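Local coordinates for protein guanine nucleotide exchange factor p115rhogef (Homo sapiens, PDB 1IAP) that probably acts as a guanine nucleotide exchange factor for Rho GTPases, its N-terminal RGS-like domain probably coupling it to heterotrimeric G protein alpha subunits, at residues Ser3-Leu8 with Glu114-Lys119; Glu9-Lys12 with His17-Ala20; His24-Phe29 with His165-Asp170; Asp41-Leu46 with Lys53-Phe58; Lys49-Ala54 with Asp92-Phe97. All blocks are in the same frame, centred on the assembly; numbering follows the deposited sequence.

Contact 1 (Ser3-Leu8 with Glu114-Lys119); sequences SQFQSL and EDFRSK
Arg117 supplies the polar part of this contact: its NH1 donates to the backbone O of Phe5 over 2.8 Å, with an N-H...O angle of 158°. The oxygen lies near the guanidinium plane, and the nitrogen lies in the Phe5 carbonyl plane, so both groups are well turned for the bond. A bend at chi3 (-60°) carries the guanidinium to that carbonyl, while Glu114 CA lies over one of its faces. The Gln6 side chain crosses that of Arg117 at about a right angle, with Gln6 NE2 3.6 Å from Arg117 CD. The acceptor is presented by a type I turn, Ser3 to Gln6, in the loop before helix 8-11, and the contact thus lays the start of the all-helical RGS-like domain against helix 106-121.

The aromatic part pairs Phe5 with Phe116. Phe116 CE2 stands 3.4 Å above the plane of the Phe5 ring, over its centre, and Phe5 CZ is its nearest atom at 3.5 Å. The ring planes meet at 39°, an oblique pairing. Leu21 of helix 15-28 touches both rings, and His24 of the same helix meets Phe116 edge-to-face. Among aliphatic atoms, Phe5 CB lies 3.9 Å from Arg117 CG.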
# COMPACT_ATOMS: atom_id res chain seq x y z
N SER A 3 12.86 7.40 -11.32
CA SER A 3 13.36 7.08 -9.94
C SER A 3 12.20 6.92 -8.94
O SER A 3 12.42 6.93 -7.73
CB SER A 3 14.34 8.15 -9.45
OG SER A 3 13.71 9.41 -9.36
N GLN A 4 10.97 6.79 -9.46
CA GLN A 4 9.79 6.61 -8.60
C GLN A 4 9.83 5.28 -7.85
O GLN A 4 9.17 5.11 -6.83
CB GLN A 4 8.50 6.69 -9.41
CG GLN A 4 8.18 8.06 -10.02
CD GLN A 4 8.73 8.24 -11.42
OE1 GLN A 4 9.66 7.55 -11.83
NE2 GLN A 4 8.15 9.17 -12.16
N PHE A 5 10.63 4.35 -8.36
CA PHE A 5 10.71 3.02 -7.75
C PHE A 5 11.97 2.73 -6.92
O PHE A 5 12.21 1.59 -6.52
CB PHE A 5 10.54 1.94 -8.83
CG PHE A 5 9.24 2.04 -9.58
CD1 PHE A 5 9.22 2.44 -10.92
CD2 PHE A 5 8.04 1.72 -8.96
CE1 PHE A 5 8.02 2.53 -11.62
CE2 PHE A 5 6.83 1.80 -9.65
CZ PHE A 5 6.82 2.21 -10.99
N GLN A 6 12.76 3.77 -6.66
CA GLN A 6 13.97 3.61 -5.86
C GLN A 6 13.66 3.26 -4.41
O GLN A 6 14.43 2.55 -3.76
CB GLN A 6 14.83 4.87 -5.93
CG GLN A 6 15.45 5.14 -7.29
CD GLN A 6 16.38 4.03 -7.74
OE1 GLN A 6 17.41 3.78 -7.13
NE2 GLN A 6 16.00 3.35 -8.82
N SER A 7 12.52 3.73 -3.91
CA SER A 7 12.11 3.47 -2.54
C SER A 7 10.61 3.63 -2.37
O SER A 7 9.94 4.24 -3.20
CB SER A 7 12.83 4.42 -1.57
OG SER A 7 12.46 5.77 -1.79
N LEU A 8 10.09 3.09 -1.26
CA LEU A 8 8.67 3.16 -0.95
C LEU A 8 8.27 4.62 -0.76
O LEU A 8 7.20 5.04 -1.20
CB LEU A 8 8.38 2.36 0.32
CG LEU A 8 6.95 1.91 0.65
CD1 LEU A 8 7.01 0.95 1.81
CD2 LEU A 8 6.05 3.08 0.99
N GLU A 114 12.96 -4.09 -5.41
CA GLU A 114 14.15 -4.50 -6.15
C GLU A 114 13.71 -5.37 -7.33
O GLU A 114 14.12 -5.12 -8.47
CB GLU A 114 15.08 -5.30 -5.24
CG GLU A 114 16.32 -5.87 -5.91
CD GLU A 114 17.18 -6.70 -4.96
OE1 GLU A 114 16.88 -6.74 -3.74
OE2 GLU A 114 18.17 -7.31 -5.43
N ASP A 115 12.86 -6.35 -7.06
CA ASP A 115 12.36 -7.25 -8.09
C ASP A 115 11.61 -6.48 -9.17
O ASP A 115 11.76 -6.76 -10.36
CB ASP A 115 11.46 -8.34 -7.50
CG ASP A 115 11.03 -9.36 -8.54
OD1 ASP A 115 9.85 -9.34 -8.96
OD2 ASP A 115 11.88 -10.18 -8.96
N PHE A 116 10.79 -5.52 -8.76
CA PHE A 116 10.04 -4.72 -9.71
C PHE A 116 11.00 -3.96 -10.64
O PHE A 116 10.83 -3.97 -11.86
CB PHE A 116 9.12 -3.71 -9.00
CG PHE A 116 8.27 -2.91 -9.95
CD1 PHE A 116 7.00 -3.34 -10.30
CD2 PHE A 116 8.78 -1.75 -10.55
CE1 PHE A 116 6.22 -2.64 -11.25
CE2 PHE A 116 8.02 -1.04 -11.49
CZ PHE A 116 6.74 -1.49 -11.84
N ARG A 117 12.01 -3.32 -10.06
CA ARG A 117 12.98 -2.56 -10.87
C ARG A 117 13.71 -3.43 -11.89
O ARG A 117 13.90 -3.01 -13.04
CB ARG A 117 13.99 -1.85 -9.97
CG ARG A 117 13.38 -0.77 -9.10
CD ARG A 117 14.45 0.12 -8.50
NE ARG A 117 15.39 -0.61 -7.65
CZ ARG A 117 15.26 -0.76 -6.34
NH1 ARG A 117 14.23 -0.22 -5.69
NH2 ARG A 117 16.17 -1.45 -5.66
N SER A 118 14.10 -4.64 -11.49
CA SER A 118 14.80 -5.55 -12.39
C SER A 118 13.89 -6.03 -13.52
O SER A 118 14.26 -5.99 -14.69
CB SER A 118 15.35 -6.75 -11.63
OG SER A 118 16.38 -6.35 -10.75
N LYS A 119 12.68 -6.45 -13.16
CA LYS A 119 11.71 -6.93 -14.14
C LYS A 119 11.31 -5.82 -15.10
O LYS A 119 11.11 -6.06 -16.29
CB LYS A 119 10.46 -7.48 -13.43
CG LYS A 119 10.72 -8.67 -12.52
CD LYS A 119 10.99 -9.95 -13.30
CE LYS A 119 11.16 -11.15 -12.37
NZ LYS A 119 9.96 -11.38 -11.51

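Contact 2 (Glu9-Lys12 with His17-Ala20); sequences EQVK and HLMA
Val11 and Leu18 bring the two backbones together, 5.7 Å between their CA atoms, where the chain turns from short helix 8-11 into helix 15-28. This is a tight helix-loop-helix corner at the start of the RGS-like domain, with only four residues between the segments.

The valine and leucine side chains cross at about a right angle. Val11 has CG2 anti to the backbone N, and this methyl reaches the Leu18 backbone, 3.8 Å from Leu18 CA. Its other methyl, CG1, sits between the backbone N and the carbonyl carbon (chi1 75°). Leu18 CD1 meets both branches, at 4.0 Å from Val11 CG1 and from Val11 CG2, which is evidence that the leucine branch bridges the isopropyl group. Leu18 CB rests 3.7 Å from Val11 O, an apolar carbon beside a carbonyl. Val11 also touches Phe5, and Leu18 meets Tyr184 and Met185 of helix 171-187, so the corner is enclosed on several sides.

Lys12 directs its CB away from helix 15-28, and its ammonium forms a salt bridge with Asp41 as well as one with Glu9. Its backbone O accepts a hydrogen bond from Tyr184 OH, and Leu18 CD2 lies 4.1 Å from that same Lys12 O.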
# COMPACT_ATOMS: atom_id res chain seq x y z
N GLU A 9 9.14 5.39 -0.11
CA GLU A 9 8.88 6.80 0.15
C GLU A 9 8.61 7.55 -1.16
O GLU A 9 7.69 8.36 -1.25
CB GLU A 9 10.08 7.43 0.87
CG GLU A 9 9.79 8.74 1.58
CD GLU A 9 8.99 8.56 2.87
OE1 GLU A 9 8.75 7.41 3.30
OE2 GLU A 9 8.61 9.59 3.47
N GLN A 10 9.40 7.24 -2.19
CA GLN A 10 9.24 7.88 -3.49
C GLN A 10 8.00 7.41 -4.26
O GLN A 10 7.32 8.23 -4.88
CB GLN A 10 10.49 7.65 -4.34
CG GLN A 10 11.74 8.29 -3.76
CD GLN A 10 12.99 7.98 -4.55
OE1 GLN A 10 13.23 8.55 -5.61
NE2 GLN A 10 13.79 7.05 -4.04
N VAL A 11 7.69 6.12 -4.20
CA VAL A 11 6.53 5.59 -4.92
C VAL A 11 5.18 5.81 -4.23
O VAL A 11 4.15 5.94 -4.90
CB VAL A 11 6.71 4.07 -5.23
CG1 VAL A 11 6.50 3.22 -3.99
CG2 VAL A 11 5.77 3.65 -6.35
N LYS A 12 5.18 5.91 -2.90
CA LYS A 12 3.94 6.09 -2.14
C LYS A 12 3.14 7.33 -2.53
O LYS A 12 1.94 7.40 -2.27
CB LYS A 12 4.24 6.12 -0.64
CG LYS A 12 4.92 7.40 -0.18
CD LYS A 12 5.13 7.45 1.33
CE LYS A 12 5.60 8.83 1.75
NZ LYS A 12 5.90 8.92 3.20
N HIS A 17 2.40 5.07 -10.76
CA HIS A 17 3.57 4.23 -10.56
C HIS A 17 3.30 3.21 -9.46
O HIS A 17 3.62 2.04 -9.60
CB HIS A 17 4.80 5.09 -10.26
CG HIS A 17 5.11 6.04 -11.38
ND1 HIS A 17 6.20 5.88 -12.21
CD2 HIS A 17 4.42 7.10 -11.86
CE1 HIS A 17 6.15 6.79 -13.17
NE2 HIS A 17 5.08 7.54 -12.98
N LEU A 18 2.59 3.65 -8.42
CA LEU A 18 2.23 2.78 -7.31
C LEU A 18 1.28 1.66 -7.76
O LEU A 18 1.44 0.51 -7.37
CB LEU A 18 1.63 3.59 -6.15
CG LEU A 18 1.36 2.82 -4.86
CD1 LEU A 18 2.65 2.15 -4.37
CD2 LEU A 18 0.81 3.76 -3.81
N MET A 19 0.29 2.00 -8.60
CA MET A 19 -0.64 1.00 -9.12
C MET A 19 0.08 -0.10 -9.90
O MET A 19 -0.28 -1.27 -9.80
CB MET A 19 -1.72 1.64 -10.01
CG MET A 19 -2.90 2.25 -9.26
SD MET A 19 -3.68 1.09 -8.10
CE MET A 19 -4.01 -0.31 -9.16
N ALA A 20 1.08 0.27 -10.70
CA ALA A 20 1.84 -0.71 -11.48
C ALA A 20 2.57 -1.64 -10.51
O ALA A 20 2.55 -2.86 -10.68
CB ALA A 20 2.84 0.00 -12.41

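Contact 3 (His24-Phe29 with His165-Asp170); sequences HVALQF and HTISTD
Two carbonyl oxygens, Ala26 O and Ile167 O, lie only 3.5 Å apart, an approach of two acceptors that cannot bond to each other. It occurs close to the point where the backbones come nearest, the CA atoms of Leu27 and Ile167 being 5.4 Å apart. The side-chain contacts that join the segments are apolar and modest in extent, with 166 Å² of surface buried.

Ile167 meets the helix through its CG2 methyl, which is anti to the backbone N. This carbon lies 3.9 Å from Ala26 O and 4.2 Å from Ala26 CB, so one methyl covers both the carbonyl and the side chain of the alanine. Leu27 answers from the next helix position. Its chi1 of -91° departs from a staggered value, and its CD1 comes to 3.9 Å from Thr166 OG1 and 4.1 Å from Ile167 CA. The leucine and threonine side chains run obliquely past each other. Thr166 OG1 finds its hydrogen bond elsewhere, with Met163 O, and meets Leu27 only by packing.

In the fold, this ties the last turn of helix 15-28 to the loop between helices 142-162 and 171-187 of the RGS-like domain. Ile167 is also touched by Ser174, Val177 and Val178, so it is wedged between helix 15-28 and helix 171-187. Beyond it the loop is shaped by an ST turn: Asp170 N donates to Ser168 OG over 3.1 Å, at an N-H...O angle of 150°. Asp170 in turn is the N-cap of helix 171-187, its OD1 accepting from Glu172 N.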
# COMPACT_ATOMS: atom_id res chain seq x y z
N HIS A 24 1.95 -5.74 -9.80
CA HIS A 24 3.08 -6.66 -9.86
C HIS A 24 3.11 -7.50 -8.58
O HIS A 24 3.02 -8.72 -8.63
CB HIS A 24 4.38 -5.87 -10.01
CG HIS A 24 5.61 -6.73 -10.08
ND1 HIS A 24 5.90 -7.52 -11.17
CD2 HIS A 24 6.63 -6.90 -9.21
CE1 HIS A 24 7.05 -8.14 -10.97
NE2 HIS A 24 7.51 -7.78 -9.79
N VAL A 25 3.21 -6.82 -7.43
CA VAL A 25 3.25 -7.47 -6.12
C VAL A 25 2.04 -8.38 -5.86
O VAL A 25 2.21 -9.53 -5.45
CB VAL A 25 3.40 -6.42 -4.99
CG1 VAL A 25 3.27 -7.08 -3.62
CG2 VAL A 25 4.75 -5.73 -5.11
N ALA A 26 0.84 -7.88 -6.13
CA ALA A 26 -0.38 -8.67 -5.91
C ALA A 26 -0.39 -9.98 -6.70
O ALA A 26 -1.02 -10.95 -6.28
CB ALA A 26 -1.61 -7.84 -6.27
N LEU A 27 0.31 -10.02 -7.83
CA LEU A 27 0.37 -11.22 -8.65
C LEU A 27 1.65 -12.05 -8.48
O LEU A 27 1.67 -13.21 -8.85
CB LEU A 27 0.20 -10.87 -10.13
CG LEU A 27 -1.20 -10.87 -10.75
CD1 LEU A 27 -2.14 -9.91 -10.04
CD2 LEU A 27 -1.07 -10.48 -12.22
N GLN A 28 2.69 -11.46 -7.89
CA GLN A 28 3.96 -12.17 -7.73
C GLN A 28 4.41 -12.46 -6.29
O GLN A 28 5.26 -13.32 -6.08
CB GLN A 28 5.07 -11.40 -8.45
CG GLN A 28 4.83 -11.15 -9.94
CD GLN A 28 4.92 -12.42 -10.76
OE1 GLN A 28 6.01 -12.97 -10.95
NE2 GLN A 28 3.78 -12.89 -11.25
N PHE A 29 3.86 -11.73 -5.32
CA PHE A 29 4.24 -11.90 -3.91
C PHE A 29 3.02 -11.76 -3.01
O PHE A 29 1.88 -11.66 -3.48
CB PHE A 29 5.24 -10.81 -3.48
CG PHE A 29 6.45 -10.70 -4.35
CD1 PHE A 29 6.49 -9.79 -5.41
CD2 PHE A 29 7.59 -11.46 -4.09
CE1 PHE A 29 7.63 -9.66 -6.20
CE2 PHE A 29 8.74 -11.33 -4.87
CZ PHE A 29 8.76 -10.43 -5.92
N HIS A 165 -9.85 -11.71 -9.70
CA HIS A 165 -9.65 -13.15 -9.52
C HIS A 165 -8.22 -13.63 -9.73
O HIS A 165 -7.82 -14.66 -9.18
CB HIS A 165 -10.61 -13.95 -10.42
CG HIS A 165 -10.54 -13.56 -11.87
ND1 HIS A 165 -11.11 -12.41 -12.35
CD2 HIS A 165 -9.98 -14.18 -12.93
CE1 HIS A 165 -10.90 -12.33 -13.66
NE2 HIS A 165 -10.22 -13.40 -14.03
N THR A 166 -7.44 -12.88 -10.51
CA THR A 166 -6.06 -13.25 -10.79
C THR A 166 -5.13 -12.94 -9.61
O THR A 166 -3.99 -13.41 -9.57
CB THR A 166 -5.52 -12.54 -12.05
OG1 THR A 166 -5.38 -11.13 -11.79
CG2 THR A 166 -6.46 -12.75 -13.23
N ILE A 167 -5.62 -12.14 -8.67
CA ILE A 167 -4.83 -11.77 -7.49
C ILE A 167 -4.65 -13.01 -6.62
O ILE A 167 -3.57 -13.27 -6.09
CB ILE A 167 -5.53 -10.68 -6.65
CG1 ILE A 167 -5.68 -9.40 -7.49
CG2 ILE A 167 -4.75 -10.41 -5.36
CD1 ILE A 167 -6.47 -8.29 -6.80
N SER A 168 -5.73 -13.78 -6.51
CA SER A 168 -5.76 -15.00 -5.72
C SER A 168 -7.05 -15.76 -5.99
O SER A 168 -8.07 -15.17 -6.37
CB SER A 168 -5.70 -14.66 -4.23
OG SER A 168 -5.86 -15.83 -3.44
N THR A 169 -7.00 -17.07 -5.79
CA THR A 169 -8.18 -17.92 -5.98
C THR A 169 -9.12 -17.72 -4.79
O THR A 169 -10.32 -17.95 -4.89
CB THR A 169 -7.79 -19.40 -6.10
OG1 THR A 169 -8.98 -20.20 -6.13
CG2 THR A 169 -6.91 -19.83 -4.93
N ASP A 170 -8.54 -17.28 -3.67
CA ASP A 170 -9.29 -17.02 -2.44
C ASP A 170 -10.01 -15.68 -2.62
O ASP A 170 -9.37 -14.63 -2.67
CB ASP A 170 -8.32 -16.94 -1.25
CG ASP A 170 -9.01 -16.63 0.07
OD1 ASP A 170 -10.26 -16.57 0.13
OD2 ASP A 170 -8.30 -16.44 1.08

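Contact 4 (Asp41-Leu46 with Lys53-Phe58); sequences DMLGSL and KAFLDF
Leu43 points its CB toward helix 48-63, and each carbon beyond it finds a partner there. CG lies 3.9 Å from Ala54 CB. With chi1 at -102°, off a staggered value, CD1 lies on Ala54 and CD2 between Phe55 and Phe58. Leu43 CD1 has Ala54 CB at 3.5 Å, with Ala54 O also close. Leu43 CD2 is 3.9 Å from Phe55 CA and 4.0 Å from Phe58 CB, and it comes to the Phe55 ring at its edge, nearest Phe55 CD1. This is the packing of a helical hairpin in the RGS-like domain: helix 32-43 ends, a type I turn from Leu43 to Leu46 follows, and helix 48-63 comes back alongside.

Leu46, although poorly ordered, adds a second apolar touch, its CD1 lying 3.8 Å from Ala54 CB, so the alanine methyl is met by two leucines. Within the turn, Ser45, also poorly ordered, donates through OG and N to Met42 O, both from the same face of its carbonyl plane; the hydroxyl is also hydrogen-bonded to His187.

The contacts between the segments are apolar, so the closeness of the helices here probably rests on how the leucine branches fit and not on directional bonds.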
# COMPACT_ATOMS: atom_id res chain seq x y z
N ASP A 41 1.33 4.76 6.60
CA ASP A 41 1.70 6.11 6.21
C ASP A 41 0.45 6.98 6.20
O ASP A 41 0.47 8.14 6.63
CB ASP A 41 2.33 6.10 4.81
CG ASP A 41 2.92 7.44 4.43
OD1 ASP A 41 2.20 8.26 3.83
OD2 ASP A 41 4.10 7.67 4.76
N MET A 42 -0.64 6.40 5.70
CA MET A 42 -1.94 7.06 5.62
C MET A 42 -2.43 7.42 7.02
O MET A 42 -3.03 8.48 7.22
CB MET A 42 -2.92 6.11 4.92
CG MET A 42 -4.37 6.56 4.88
SD MET A 42 -5.30 5.49 3.76
CE MET A 42 -5.37 4.00 4.71
N LEU A 43 -2.13 6.55 7.98
CA LEU A 43 -2.51 6.75 9.38
C LEU A 43 -1.79 7.95 9.97
O LEU A 43 -2.36 8.70 10.78
CB LEU A 43 -2.17 5.50 10.21
CG LEU A 43 -3.30 4.54 10.58
CD1 LEU A 43 -4.08 4.13 9.34
CD2 LEU A 43 -2.71 3.33 11.28
N GLY A 44 -0.54 8.14 9.55
CA GLY A 44 0.27 9.24 10.04
C GLY A 44 -0.18 10.63 9.62
O GLY A 44 0.32 11.62 10.15
N SER A 45 -1.11 10.72 8.67
CA SER A 45 -1.60 12.01 8.20
C SER A 45 -3.00 12.34 8.74
O SER A 45 -3.63 13.31 8.31
CB SER A 45 -1.60 12.06 6.67
OG SER A 45 -2.49 11.11 6.12
N LEU A 46 -3.47 11.53 9.69
CA LEU A 46 -4.80 11.72 10.28
C LEU A 46 -4.74 12.26 11.70
O LEU A 46 -3.73 12.11 12.40
CB LEU A 46 -5.57 10.39 10.28
CG LEU A 46 -5.88 9.73 8.93
CD1 LEU A 46 -6.55 8.39 9.17
CD2 LEU A 46 -6.77 10.64 8.09
N LYS A 53 -9.40 5.27 15.08
CA LYS A 53 -10.30 4.35 14.40
C LYS A 53 -9.57 3.64 13.26
O LYS A 53 -9.77 2.45 13.03
CB LYS A 53 -11.51 5.10 13.84
CG LYS A 53 -12.43 5.71 14.89
CD LYS A 53 -13.56 6.48 14.23
CE LYS A 53 -14.48 7.10 15.27
NZ LYS A 53 -15.56 7.91 14.64
N ALA A 54 -8.72 4.39 12.56
CA ALA A 54 -7.95 3.86 11.45
C ALA A 54 -6.95 2.80 11.92
O ALA A 54 -6.64 1.85 11.20
CB ALA A 54 -7.22 4.99 10.74
N PHE A 55 -6.44 2.97 13.14
CA PHE A 55 -5.48 2.02 13.69
C PHE A 55 -6.16 0.68 14.00
O PHE A 55 -5.55 -0.37 13.82
CB PHE A 55 -4.80 2.57 14.94
CG PHE A 55 -3.89 1.58 15.61
CD1 PHE A 55 -2.68 1.24 15.02
CD2 PHE A 55 -4.27 0.94 16.78
CE1 PHE A 55 -1.86 0.26 15.58
CE2 PHE A 55 -3.47 -0.04 17.35
CZ PHE A 55 -2.26 -0.38 16.75
N LEU A 56 -7.40 0.73 14.47
CA LEU A 56 -8.15 -0.49 14.77
C LEU A 56 -8.36 -1.28 13.48
O LEU A 56 -8.22 -2.51 13.48
CB LEU A 56 -9.50 -0.15 15.42
CG LEU A 56 -9.46 0.69 16.70
CD1 LEU A 56 -10.87 0.94 17.19
CD2 LEU A 56 -8.64 -0.01 17.77
N ASP A 57 -8.66 -0.58 12.39
CA ASP A 57 -8.86 -1.22 11.09
C ASP A 57 -7.53 -1.82 10.64
O ASP A 57 -7.49 -2.94 10.13
CB ASP A 57 -9.33 -0.19 10.05
CG ASP A 57 -10.72 0.34 10.32
OD1 ASP A 57 -11.49 -0.29 11.08
OD2 ASP A 57 -11.06 1.40 9.74
N PHE A 58 -6.46 -1.05 10.82
CA PHE A 58 -5.11 -1.46 10.47
C PHE A 58 -4.78 -2.73 11.26
O PHE A 58 -4.19 -3.66 10.71
CB PHE A 58 -4.13 -0.33 10.81
CG PHE A 58 -2.68 -0.67 10.61
CD1 PHE A 58 -2.06 -0.38 9.40
CD2 PHE A 58 -1.92 -1.21 11.64
CE1 PHE A 58 -0.69 -0.62 9.22
CE2 PHE A 58 -0.56 -1.46 11.47
CZ PHE A 58 0.06 -1.16 10.26

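Contact 5 (Lys49-Ala54 with Asp92-Phe97)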
# COMPACT_ATOMS: atom_id res chain seq x y z
N LYS A 49 -8.21 11.51 16.66
CA LYS A 49 -9.50 10.82 16.67
C LYS A 49 -9.63 9.86 15.49
O LYS A 49 -9.94 8.68 15.67
CB LYS A 49 -10.64 11.85 16.65
CG LYS A 49 -12.03 11.26 16.87
CD LYS A 49 -13.09 12.34 16.86
CE LYS A 49 -14.48 11.77 17.14
NZ LYS A 49 -14.58 11.17 18.50
N GLU A 50 -9.40 10.37 14.28
CA GLU A 50 -9.49 9.55 13.06
C GLU A 50 -8.44 8.44 13.05
O GLU A 50 -8.75 7.30 12.71
CB GLU A 50 -9.33 10.42 11.82
CG GLU A 50 -10.39 11.50 11.66
CD GLU A 50 -10.15 12.37 10.44
OE1 GLU A 50 -10.96 12.29 9.49
OE2 GLU A 50 -9.16 13.12 10.43
N ALA A 51 -7.22 8.78 13.43
CA ALA A 51 -6.11 7.83 13.48
C ALA A 51 -6.37 6.68 14.44
O ALA A 51 -5.86 5.57 14.26
CB ALA A 51 -4.81 8.55 13.85
N LYS A 52 -7.17 6.94 15.47
CA LYS A 52 -7.50 5.92 16.46
C LYS A 52 -8.37 4.84 15.82
O LYS A 52 -8.13 3.64 16.00
CB LYS A 52 -8.24 6.53 17.65
CG LYS A 52 -8.35 5.60 18.85
CD LYS A 52 -6.99 5.41 19.52
CE LYS A 52 -7.05 4.39 20.65
NZ LYS A 52 -7.28 3.00 20.14
N LYS A 53 -9.40 5.27 15.08
CA LYS A 53 -10.30 4.35 14.40
C LYS A 53 -9.57 3.64 13.26
O LYS A 53 -9.77 2.45 13.03
CB LYS A 53 -11.51 5.10 13.84
CG LYS A 53 -12.43 5.71 14.89
CD LYS A 53 -13.56 6.48 14.23
CE LYS A 53 -14.48 7.10 15.27
NZ LYS A 53 -15.56 7.91 14.64
N ALA A 54 -8.72 4.39 12.56
CA ALA A 54 -7.95 3.86 11.45
C ALA A 54 -6.95 2.80 11.92
O ALA A 54 -6.64 1.85 11.20
CB ALA A 54 -7.22 4.99 10.74
N ASP A 92 0.92 7.85 21.59
CA ASP A 92 2.36 7.59 21.60
C ASP A 92 2.63 6.10 21.40
O ASP A 92 3.47 5.71 20.59
CB ASP A 92 2.98 8.07 22.91
CG ASP A 92 4.45 7.73 23.03
OD1 ASP A 92 5.24 8.16 22.16
OD2 ASP A 92 4.82 7.03 24.00
N VAL A 93 1.89 5.26 22.14
CA VAL A 93 2.04 3.81 22.06
C VAL A 93 1.59 3.31 20.68
O VAL A 93 2.15 2.37 20.14
CB VAL A 93 1.21 3.10 23.15
CG1 VAL A 93 1.46 1.61 23.12
CG2 VAL A 93 1.56 3.67 24.53
N GLN A 94 0.56 3.97 20.14
CA GLN A 94 0.02 3.63 18.82
C GLN A 94 1.07 3.90 17.74
O GLN A 94 1.26 3.08 16.84
CB GLN A 94 -1.25 4.44 18.57
CG GLN A 94 -1.95 4.14 17.26
CD GLN A 94 -3.20 4.97 17.06
OE1 GLN A 94 -4.17 4.85 17.81
NE2 GLN A 94 -3.18 5.84 16.05
N ARG A 95 1.74 5.04 17.83
CA ARG A 95 2.78 5.39 16.86
C ARG A 95 3.93 4.39 16.94
O ARG A 95 4.51 4.03 15.92
CB ARG A 95 3.31 6.81 17.11
CG ARG A 95 2.26 7.90 16.97
CD ARG A 95 2.86 9.28 17.18
NE ARG A 95 1.84 10.26 17.56
CZ ARG A 95 0.88 10.70 16.75
NH1 ARG A 95 0.80 10.27 15.50
NH2 ARG A 95 -0.02 11.56 17.21
N ARG A 96 4.26 3.95 18.16
CA ARG A 96 5.34 2.98 18.35
C ARG A 96 5.00 1.65 17.68
O ARG A 96 5.84 1.08 16.99
CB ARG A 96 5.61 2.74 19.84
CG ARG A 96 6.11 3.96 20.60
CD ARG A 96 6.51 3.59 22.02
NE ARG A 96 6.81 4.77 22.83
CZ ARG A 96 7.61 4.77 23.89
NH1 ARG A 96 8.22 3.65 24.28
NH2 ARG A 96 7.80 5.89 24.57
N PHE A 97 3.78 1.16 17.91
CA PHE A 97 3.33 -0.09 17.31
C PHE A 97 3.39 -0.01 15.79
O PHE A 97 3.88 -0.93 15.13
CB PHE A 97 1.89 -0.42 17.74
CG PHE A 97 1.78 -0.94 19.15
CD1 PHE A 97 2.87 -1.51 19.80
CD2 PHE A 97 0.57 -0.86 19.84
CE1 PHE A 97 2.76 -1.99 21.10
CE2 PHE A 97 0.45 -1.34 21.13
CZ PHE A 97 1.55 -1.91 21.77
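Gln94 reaches across to the backbone of Ala51 and the chain of Lys52. Its chi1 (-177°) and chi2 are both anti, which carries the amide well out from its helix. The last torsion, chi3 -65°, then turns the amide so that its two ends meet different neighbours. NE2 faces Ala51: it lies 3.2 Å from Ala51 O and 3.9 Å from Ala51 CB. OE1 faces Lys52, 3.3 Å from Lys52 CD and 3.7 Å from Lys52 CA.

The lysine passes the glutamine obliquely. The bend at its chi2 brings CD beside the amide oxygen, and that at chi4 turns the ammonium elsewhere, to a hydrogen bond with Ala86 O. CE remains close to the amide, with 4.1 Å between Lys52 CE and Gln94 OE1.

The contact joins helix 48-63 to helix 91-103 in the RGS-like domain. Over these short segments the nearest CA atoms, those of Lys52 and Gln94, are 8.2 Å apart, a separation that the long glutamine spans. Ile89, in the loop leading into helix 91-103, touches both Lys52 and Gln94, and Phe55 packs against the glutamine too. Gln94 OE1 is buried by this contact and has no hydrogen-bonding partner in the model; the carbons of Lys52 lie against it instead.

Overall arrangement
From the N terminus, contact 1 opens a long loop by tying the leading segment to helix 106-121. Nested within it are contact 2, a short corner between helices 8-11 and 15-28, then contact 4 and contact 5. Contact 3 starts inside that loop, on helix 15-28, but closes beyond it before helix 171-187, so contacts 1 and 3 cross; Asp115 and His24 make a probable hydrogen bond between them. Contacts 4 and 5 also nest within contact 3; they share Lys53 and Ala54 of helix 48-63, their centres about 6 Å apart. Contacts 2 and 4 follow in series on opposite sides of the chain's centre, linked by the salt bridge of Lys12 with Asp41.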